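Local coordinates for xyloglucan-specific endo-beta-1,4-glucanase (Uncultured bacterium, PDB 4W87), which probably hydrolyses internal beta-1,4-glucosidic bonds in the backbone of xyloglucan, as an endo-acting glucanase of glycosyl hydrolase family 5, at residues A[195-200]-A[220-225]. The protein carries 1 engineered substitution. Numbering follows the deposited sequence.
Sequences ICTYGH and VALHTY. With XYS (alpha-D-xylopyranose), chain C.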
# COMPACT_ATOMS: atom_id res chain seq x y z
N ILE A 195 -7.44 3.30 5.83
CA ILE A 195 -7.31 4.71 5.53
C ILE A 195 -5.81 5.12 5.57
O ILE A 195 -4.95 4.30 5.88
CB ILE A 195 -8.14 5.64 6.47
CG1 ILE A 195 -7.80 5.46 7.93
CG2 ILE A 195 -9.65 5.43 6.28
CD1 ILE A 195 -8.36 6.58 8.80
N CYS A 196 -5.51 6.35 5.23
CA CYS A 196 -4.13 6.78 5.25
C CYS A 196 -3.96 8.22 5.67
O CYS A 196 -4.91 8.96 5.66
CB CYS A 196 -3.53 6.60 3.86
SG CYS A 196 -4.26 7.68 2.64
N THR A 197 -2.73 8.61 5.99
CA THR A 197 -2.38 10.00 6.24
C THR A 197 -2.06 10.64 4.93
O THR A 197 -1.95 9.97 3.90
CB THR A 197 -1.14 10.10 7.09
OG1 THR A 197 -0.09 9.29 6.53
CG2 THR A 197 -1.43 9.64 8.51
N TYR A 198 -1.88 11.96 4.95
CA TYR A 198 -1.41 12.67 3.80
C TYR A 198 -0.08 12.02 3.32
O TYR A 198 0.79 11.62 4.10
CB TYR A 198 -1.31 14.16 4.11
CG TYR A 198 -0.89 14.99 2.95
CD1 TYR A 198 0.43 14.95 2.48
CD2 TYR A 198 -1.80 15.76 2.26
CE1 TYR A 198 0.82 15.71 1.41
CE2 TYR A 198 -1.42 16.51 1.17
CZ TYR A 198 -0.11 16.48 0.75
OH TYR A 198 0.27 17.23 -0.38
N GLY A 199 0.01 11.75 2.04
CA GLY A 199 1.21 11.02 1.54
C GLY A 199 1.58 9.70 2.16
O GLY A 199 2.64 9.17 1.87
N HIS A 200 0.70 9.13 2.97
CA HIS A 200 1.07 8.00 3.84
C HIS A 200 2.27 8.36 4.74
O HIS A 200 3.03 7.51 5.13
CB HIS A 200 1.42 6.74 3.04
CG HIS A 200 0.26 5.89 2.68
ND1 HIS A 200 -0.72 6.30 1.79
CD2 HIS A 200 -0.07 4.63 3.06
CE1 HIS A 200 -1.60 5.32 1.65
NE2 HIS A 200 -1.24 4.31 2.41
N VAL A 220 -5.12 1.94 9.91
CA VAL A 220 -4.40 3.10 9.37
C VAL A 220 -3.14 2.65 8.67
O VAL A 220 -2.28 1.96 9.25
CB VAL A 220 -4.01 4.07 10.45
CG1 VAL A 220 -3.19 5.23 9.87
CG2 VAL A 220 -5.25 4.63 11.12
N ALA A 221 -2.99 3.10 7.44
CA ALA A 221 -1.83 2.71 6.67
C ALA A 221 -0.80 3.82 6.63
O ALA A 221 -1.11 5.00 6.60
CB ALA A 221 -2.19 2.31 5.28
N LEU A 222 0.42 3.38 6.65
CA LEU A 222 1.60 4.22 6.49
C LEU A 222 2.61 3.57 5.57
O LEU A 222 2.66 2.33 5.49
CB LEU A 222 2.22 4.33 7.86
CG LEU A 222 1.31 5.04 8.90
CD1 LEU A 222 1.99 4.89 10.22
CD2 LEU A 222 1.03 6.50 8.61
N HIS A 223 3.42 4.39 4.90
CA HIS A 223 4.64 3.97 4.20
C HIS A 223 5.91 4.51 4.83
O HIS A 223 6.08 5.72 5.01
CB HIS A 223 4.64 4.46 2.76
CG HIS A 223 3.51 3.90 1.96
ND1 HIS A 223 3.19 4.38 0.69
CD2 HIS A 223 2.62 2.93 2.25
CE1 HIS A 223 2.14 3.72 0.24
NE2 HIS A 223 1.77 2.83 1.16
N THR A 224 6.85 3.63 5.09
CA THR A 224 8.03 4.00 5.80
C THR A 224 9.18 3.30 5.16
O THR A 224 9.37 2.08 5.31
CB THR A 224 7.92 3.45 7.20
OG1 THR A 224 7.42 2.13 7.06
CG2 THR A 224 6.92 4.26 8.01
N TYR A 225 9.96 4.05 4.43
CA TYR A 225 11.06 3.39 3.79
C TYR A 225 12.27 3.94 4.55
O TYR A 225 13.08 4.69 4.02
CB TYR A 225 11.07 3.76 2.33
CG TYR A 225 10.06 3.11 1.41
CD1 TYR A 225 8.75 3.61 1.26
CD2 TYR A 225 10.45 2.07 0.58
CE1 TYR A 225 7.88 3.06 0.32
CE2 TYR A 225 9.59 1.55 -0.36
CZ TYR A 225 8.30 2.04 -0.48
OH TYR A 225 7.47 1.43 -1.43
C1 XYS C . 6.23 8.08 1.75
C2 XYS C . 5.86 9.41 2.49
C3 XYS C . 7.14 10.14 2.87
C4 XYS C . 8.09 9.25 3.69
C5 XYS C . 8.36 7.91 3.02
O2 XYS C . 5.03 10.42 1.83
O3 XYS C . 6.72 11.35 3.51
O4 XYS C . 9.38 9.84 3.82
O5 XYS C . 7.12 7.34 2.60
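His-200 and His-223 lie ring against ring where two neighbouring parallel strands of the TIM barrel, 193-196 and 218-223, reach the sugar-binding cleft. Within these segments the pairing is short: Ala-221 N gives its hydrogen to Ile-195 O at 2.8 Å, while on the outer side Ile-195 CG1 meets Val-220 CG2 under the cover of helices 164-182 and 246-261. Beyond Cys-196 the backbone of 195-200 swings away through a turn, in which His-200 N bonds Thr-197 O, and then comes back. There His-200 O accepts His-223 N at 3.2 Å, in the carbonyl plane on a lone pair and nearly straight at hydrogen (167°). The imidazoles form an offset stack, centroids 3.9 Å apart and planes 27° from parallel; His-200 CD2 sits over the His-223 face, and Cys-196 CB sits above the other face of His-200, toward its rim. With CG anti to its carbonyl carbon (chi1 -62°), the His-223 ring lies over the His-200 side chain, and His-200 CB adds a CH-pi contact. Polar ends are satisfied from elsewhere in the barrel: His-200 NE2 by Glu-145, His-223 ND1 by Glu-149 and NE2 by Thr-270. Thr-197 OG1 is bonded locally, to Asn-201 O just past His-200. A leucine in place of His-223 would probably leave Glu-149 and Thr-270 without these bonds and His-200 without its stacking partner, beside a bound glucose. At the cleft, the xylose is held by Trp-159 O, Asn-201 ND2 and the turn itself, its O2 donating to Gly-199 O at 2.7 Å.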